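Methylaspartate ammonia-lyase (Citrobacter amalonaticus, PDB 1KKO) catalyses the reversible, magnesium-dependent anti elimination of ammonia from L-threo-3-methylaspartate to give mesaconate, and probably works in the methylaspartate cycle. Local coordinates at residues S13-D18 with G359-T364; A70-S75 with Q329-D334. One frame throughout, in Å; residues are numbered along the deposited sequence.

Contact 1 of 2, residues S13-D18 with G359-T364. With SO4 (sulfate ion), chain C.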
loop_
_atom_site.group_PDB
_atom_site.type_symbol
_atom_site.label_atom_id
_atom_site.label_comp_id
_atom_site.label_asym_id
_atom_site.label_seq_id
_atom_site.Cartn_x
_atom_site.Cartn_y
_atom_site.Cartn_z
ATOM N N SER A 13 10.080 -4.055 0.438
ATOM C CA SER A 13 8.820 -4.614 -0.027
ATOM C C SER A 13 7.761 -4.405 1.063
ATOM O O SER A 13 8.044 -3.847 2.128
ATOM C CB SER A 13 8.972 -6.073 -0.405
ATOM O OG SER A 13 9.413 -6.841 0.687
ATOM N N SER A 14 6.538 -4.849 0.815
ATOM C CA SER A 14 5.422 -4.482 1.677
ATOM C C SER A 14 5.136 -5.421 2.832
ATOM O O SER A 14 4.094 -5.310 3.462
ATOM C CB SER A 14 4.165 -4.273 0.849
ATOM O OG SER A 14 4.231 -3.050 0.130
ATOM N N PHE A 15 6.050 -6.329 3.148
ATOM C CA PHE A 15 5.898 -7.065 4.381
ATOM C C PHE A 15 7.267 -7.481 4.913
ATOM O O PHE A 15 8.181 -6.654 4.966
ATOM C CB PHE A 15 4.825 -8.178 4.316
ATOM C CG PHE A 15 4.213 -8.464 5.668
ATOM C CD1 PHE A 15 3.558 -7.448 6.358
ATOM C CD2 PHE A 15 4.343 -9.695 6.269
ATOM C CE1 PHE A 15 3.069 -7.655 7.608
ATOM C CE2 PHE A 15 3.817 -9.910 7.538
ATOM C CZ PHE A 15 3.188 -8.892 8.198
ATOM N N TYR A 16 7.380 -8.736 5.323
ATOM C CA TYR A 16 8.547 -9.293 5.994
ATOM C C TYR A 16 8.847 -10.658 5.417
ATOM O O TYR A 16 7.965 -11.337 4.890
ATOM C CB TYR A 16 8.270 -9.407 7.530
ATOM C CG TYR A 16 8.058 -8.025 8.047
ATOM C CD1 TYR A 16 6.839 -7.400 7.890
ATOM C CD2 TYR A 16 9.115 -7.279 8.546
ATOM C CE1 TYR A 16 6.678 -6.082 8.226
ATOM C CE2 TYR A 16 8.962 -5.965 8.876
ATOM C CZ TYR A 16 7.746 -5.362 8.696
ATOM O OH TYR A 16 7.577 -4.036 8.978
ATOM N N PHE A 17 10.112 -11.040 5.484
ATOM C CA PHE A 17 10.517 -12.421 5.267
ATOM C C PHE A 17 10.428 -13.107 6.620
ATOM O O PHE A 17 11.068 -12.660 7.577
ATOM C CB PHE A 17 11.956 -12.509 4.774
ATOM C CG PHE A 17 12.167 -11.971 3.388
ATOM C CD1 PHE A 17 11.516 -12.542 2.316
ATOM C CD2 PHE A 17 13.029 -10.916 3.161
ATOM C CE1 PHE A 17 11.717 -12.054 1.044
ATOM C CE2 PHE A 17 13.230 -10.453 1.881
ATOM C CZ PHE A 17 12.564 -11.014 0.836
ATOM N N ASP A 18 9.640 -14.176 6.688
ATOM C CA ASP A 18 9.457 -14.931 7.918
ATOM C C ASP A 18 9.963 -16.346 7.727
ATOM O O ASP A 18 9.712 -16.980 6.698
ATOM C CB ASP A 18 7.985 -15.018 8.270
ATOM C CG ASP A 18 7.435 -13.761 8.891
ATOM O OD1 ASP A 18 8.219 -12.867 9.276
ATOM O OD2 ASP A 18 6.201 -13.616 9.016
ATOM N N GLY A 359 0.050 -14.480 -5.226
ATOM C CA GLY A 359 1.186 -13.628 -4.950
ATOM C C GLY A 359 1.438 -13.593 -3.462
ATOM O O GLY A 359 1.142 -14.556 -2.745
ATOM N N THR A 360 1.988 -12.484 -2.984
ATOM C CA THR A 360 2.382 -12.387 -1.594
ATOM C C THR A 360 2.159 -11.002 -1.048
ATOM O O THR A 360 2.213 -10.006 -1.774
ATOM C CB THR A 360 3.869 -12.773 -1.480
ATOM O OG1 THR A 360 4.328 -12.648 -0.120
ATOM C CG2 THR A 360 4.770 -11.869 -2.328
ATOM N N CYS A 361 1.910 -10.931 0.250
ATOM C CA CYS A 361 1.910 -9.648 0.941
ATOM C C CYS A 361 3.284 -8.988 0.876
ATOM O O CYS A 361 3.393 -7.781 1.031
ATOM C CB CYS A 361 1.505 -9.799 2.408
ATOM S SG CYS A 361 2.545 -10.877 3.405
ATOM N N ASN A 362 4.324 -9.772 0.605
ATOM C CA ASN A 362 5.688 -9.275 0.651
ATOM C C ASN A 362 6.240 -8.790 -0.674
ATOM O O ASN A 362 7.442 -8.699 -0.823
ATOM C CB ASN A 362 6.635 -10.330 1.226
ATOM C CG ASN A 362 7.957 -9.742 1.647
ATOM O OD1 ASN A 362 8.008 -8.646 2.221
ATOM N ND2 ASN A 362 9.035 -10.470 1.378
ATOM N N GLU A 363 5.379 -8.449 -1.624
ATOM C CA GLU A 363 5.856 -7.897 -2.878
ATOM C C GLU A 363 5.610 -6.384 -2.885
ATOM O O GLU A 363 5.648 -5.773 -1.819
ATOM C CB GLU A 363 5.366 -8.682 -4.100
ATOM C CG GLU A 363 3.877 -8.811 -4.310
ATOM C CD GLU A 363 3.602 -9.724 -5.498
ATOM O OE1 GLU A 363 3.057 -10.838 -5.313
ATOM O OE2 GLU A 363 3.944 -9.321 -6.621
ATOM N N THR A 364 5.430 -5.767 -4.052
ATOM C CA THR A 364 5.428 -4.304 -4.124
ATOM C C THR A 364 4.260 -3.748 -4.903
ATOM O O THR A 364 3.487 -4.462 -5.514
ATOM C CB THR A 364 6.708 -3.757 -4.774
ATOM O OG1 THR A 364 6.669 -4.005 -6.193
ATOM C CG2 THR A 364 7.952 -4.432 -4.245
HETATM S S SO4 C . 1.749 -14.615 1.517
HETATM O O1 SO4 C . 3.116 -14.609 0.939
HETATM O O2 SO4 C . 1.981 -15.059 2.942
HETATM O O3 SO4 C . 1.173 -13.275 1.481
HETATM O O4 SO4 C . 0.825 -15.580 0.873
#
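Ser13 reaches across to Asn362, its OG 2.8 Å from the amide oxygen OD1 and donating to it from above the carbonyl plane, 56° out of it. A serine suits the place because its short arm, set between its own N and carbonyl carbon (chi1 59°), ends right on the amide. At the corner of the chain, Ser14 N gives a 2.9 Å backbone bond to Glu363 O, while its hydroxyl is taken by Asn396 of the second subunit. Phe15 N adds a weak bond to the same Asn362 OD1, so two donors hold this oxygen. The Phe15 ring lies against Cys361, whose SG stands 4.3 Å from the ring centroid and approaches obliquely, a sulfur-aromatic contact; Tyr16 packs over a face of that ring. Phe17 brings its ring under Asn362 ND2, 3.1 Å from CE1, with ring and amide planes nearly perpendicular; ND2 also bonds Ala71 O weakly. Asn362 itself sits in a type I turn, Thr360 to Glu363, tightened by an ST turn in which its N bonds Thr360 OG1. Thr360 OG1 and Cys361 N, of two probable substrate-binding residues, hold a sulfate, Cys361 N lying 2.7 Å from its O3. The turn fills the loop between barrel strand 354-357 and helix 365-378, whose N-cap is Thr364, and lies against strand 3-18 of the N-terminal sheet beside the second subunit.

Contact 2 of 2, residues A70-S75 with Q329-D334. With SO4 (sulfate ion), chain C.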
loop_
_atom_site.group_PDB
_atom_site.type_symbol
_atom_site.label_atom_id
_atom_site.label_comp_id
_atom_site.label_asym_id
_atom_site.label_seq_id
_atom_site.Cartn_x
_atom_site.Cartn_y
_atom_site.Cartn_z
ATOM N N ALA A 70 11.095 -9.217 -6.200
ATOM C CA ALA A 70 10.488 -9.436 -4.892
ATOM C C ALA A 70 10.257 -10.922 -4.716
ATOM O O ALA A 70 10.128 -11.653 -5.704
ATOM C CB ALA A 70 9.174 -8.684 -4.772
ATOM N N ALA A 71 10.184 -11.347 -3.464
ATOM C CA ALA A 71 10.026 -12.743 -3.110
ATOM C C ALA A 71 8.973 -12.886 -2.023
ATOM O O ALA A 71 8.669 -11.930 -1.296
ATOM C CB ALA A 71 11.331 -13.304 -2.652
ATOM N N VAL A 72 8.442 -14.095 -1.878
ATOM C CA VAL A 72 7.354 -14.304 -0.939
ATOM C C VAL A 72 7.779 -14.218 0.521
ATOM O O VAL A 72 8.950 -14.355 0.865
ATOM C CB VAL A 72 6.622 -15.647 -1.191
ATOM C CG1 VAL A 72 6.155 -15.747 -2.642
ATOM C CG2 VAL A 72 7.480 -16.809 -0.828
ATOM N N GLN A 73 6.791 -13.989 1.369
ATOM C CA GLN A 73 6.998 -13.899 2.805
ATOM C C GLN A 73 7.730 -15.128 3.330
ATOM O O GLN A 73 8.738 -15.018 4.017
ATOM C CB GLN A 73 5.640 -13.761 3.498
ATOM C CG GLN A 73 5.700 -13.809 5.040
ATOM C CD GLN A 73 4.345 -13.586 5.716
ATOM O OE1 GLN A 73 4.282 -13.376 6.936
ATOM N NE2 GLN A 73 3.277 -13.629 4.952
ATOM N N TYR A 74 7.208 -16.305 3.011
ATOM C CA TYR A 74 7.797 -17.548 3.497
ATOM C C TYR A 74 8.830 -18.063 2.490
ATOM O O TYR A 74 8.718 -19.169 1.951
ATOM C CB TYR A 74 6.689 -18.565 3.805
ATOM C CG TYR A 74 5.685 -18.059 4.836
ATOM C CD1 TYR A 74 6.104 -17.620 6.083
ATOM C CD2 TYR A 74 4.334 -17.979 4.544
ATOM C CE1 TYR A 74 5.188 -17.155 7.026
ATOM C CE2 TYR A 74 3.428 -17.503 5.468
ATOM C CZ TYR A 74 3.854 -17.094 6.706
ATOM O OH TYR A 74 2.929 -16.608 7.620
ATOM N N SER A 75 9.863 -17.260 2.265
ATOM C CA SER A 75 10.926 -17.601 1.335
ATOM C C SER A 75 11.758 -18.754 1.886
ATOM O O SER A 75 11.918 -18.912 3.099
ATOM C CB SER A 75 11.822 -16.390 1.063
ATOM O OG SER A 75 11.251 -15.510 0.105
ATOM N N GLN A 329 -3.272 -22.010 -6.641
ATOM C CA GLN A 329 -2.654 -20.691 -6.463
ATOM C C GLN A 329 -1.353 -20.611 -7.267
ATOM O O GLN A 329 -0.366 -21.280 -6.941
ATOM C CB GLN A 329 -2.352 -20.302 -5.005
ATOM C CG GLN A 329 -1.788 -18.857 -5.046
ATOM C CD GLN A 329 -1.385 -18.188 -3.749
ATOM O OE1 GLN A 329 -0.674 -17.170 -3.795
ATOM N NE2 GLN A 329 -1.797 -18.734 -2.611
ATOM N N ILE A 330 -1.390 -19.798 -8.320
ATOM C CA ILE A 330 -0.238 -19.445 -9.131
ATOM C C ILE A 330 0.393 -18.289 -8.342
ATOM O O ILE A 330 -0.057 -17.144 -8.411
ATOM C CB ILE A 330 -0.742 -19.043 -10.529
ATOM C CG1 ILE A 330 -1.477 -20.228 -11.187
ATOM C CG2 ILE A 330 0.383 -18.542 -11.425
ATOM C CD1 ILE A 330 -2.203 -19.861 -12.463
ATOM N N LYS A 331 1.372 -18.621 -7.513
ATOM C CA LYS A 331 1.934 -17.651 -6.565
ATOM C C LYS A 331 3.015 -16.894 -7.315
ATOM O O LYS A 331 4.173 -17.305 -7.392
ATOM C CB LYS A 331 2.457 -18.341 -5.322
ATOM C CG LYS A 331 2.784 -17.354 -4.223
ATOM C CD LYS A 331 3.069 -18.030 -2.896
ATOM C CE LYS A 331 2.850 -17.100 -1.712
ATOM N NZ LYS A 331 1.421 -16.987 -1.366
ATOM N N THR A 332 2.612 -15.761 -7.869
ATOM C CA THR A 332 3.361 -15.149 -8.953
ATOM C C THR A 332 4.880 -15.026 -8.807
ATOM O O THR A 332 5.570 -15.377 -9.734
ATOM C CB THR A 332 2.728 -13.815 -9.403
ATOM O OG1 THR A 332 2.748 -12.857 -8.337
ATOM C CG2 THR A 332 1.260 -13.989 -9.822
ATOM N N PRO A 333 5.451 -14.562 -7.691
ATOM C CA PRO A 333 6.915 -14.410 -7.677
ATOM C C PRO A 333 7.638 -15.740 -7.850
ATOM O O PRO A 333 8.747 -15.787 -8.358
ATOM C CB PRO A 333 7.197 -13.796 -6.295
ATOM C CG PRO A 333 5.909 -13.218 -5.854
ATOM C CD PRO A 333 4.860 -14.143 -6.406
ATOM N N ASP A 334 7.006 -16.820 -7.418
ATOM C CA ASP A 334 7.632 -18.131 -7.489
ATOM C C ASP A 334 7.741 -18.707 -8.898
ATOM O O ASP A 334 8.449 -19.688 -9.099
ATOM C CB ASP A 334 6.875 -19.113 -6.615
ATOM C CG ASP A 334 7.036 -18.848 -5.140
ATOM O OD1 ASP A 334 8.132 -18.394 -4.706
ATOM O OD2 ASP A 334 6.100 -19.100 -4.356
HETATM S S SO4 C . 1.749 -14.615 1.517
HETATM O O1 SO4 C . 3.116 -14.609 0.939
HETATM O O2 SO4 C . 1.981 -15.059 2.942
HETATM O O3 SO4 C . 1.173 -13.275 1.481
HETATM O O4 SO4 C . 0.825 -15.580 0.873
HETATM O O HOH W 1 10.788 -14.942 -5.908
HETATM O O HOH W 2 9.432 -16.120 -3.881
#
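At the mouth of the enolase-superfamily TIM barrel, a loop of the N-terminal domain closes over the end of barrel strand 327-330, which delivers the catalytic proton acceptor Lys331. Val72 does most of the touching: its CG1 lies 3.7 Å from Lys331 CE, the two side chains meeting at a slant, and also meets Pro333 CG at 4.1 Å. A branched, apolar residue suits a place where it must flank methylenes without competing for the ammonium group. Lys331 runs extended and then bends at chi4 (80°), which brings NZ to the sulfate oxygen O4 at 2.7 Å and to OE1 of the substrate-binding Gln329, which also accepts from Gly359 N. Pro333, within the 3-10 segment that begins at Thr332, sets CB against Ala70 O, a compact apolar ring beside a backbone carbonyl. Asp334 crosses Val72 at about a right angle, with OD2 paired to Arg80 in a salt bridge. Ser75 OG, within its own loop, bonds Val72 O, closing the loop back on the valine's carbonyl. Water completes the join: one molecule accepts from Val72 N at 3.0 Å and donates to Asp334 OD1 at 2.7 Å.

How the contacts relate
Both contacts are buried, and both tie the N-terminal domain to loops at the ends of barrel strands around one sulfate. Contact 1 brings strand 3-18 onto the loop after strand 354-357 and is directly polar, through bonds to Asn362 and a backbone pair, with the second subunit near. Contact 2, nested within the chain loop that contact 1 closes, is smaller, apolar and water-bridged, and no other chain touches it. They meet directly: Lys331 NZ lies 2.8 Å from Gly359 O, and Asp18 N lies 2.9 Å from Gln73 O. Contact 2 holds the substrate-binding Gln329 and the proton acceptor, contact 1 the probable substrate binders Thr360 and Cys361.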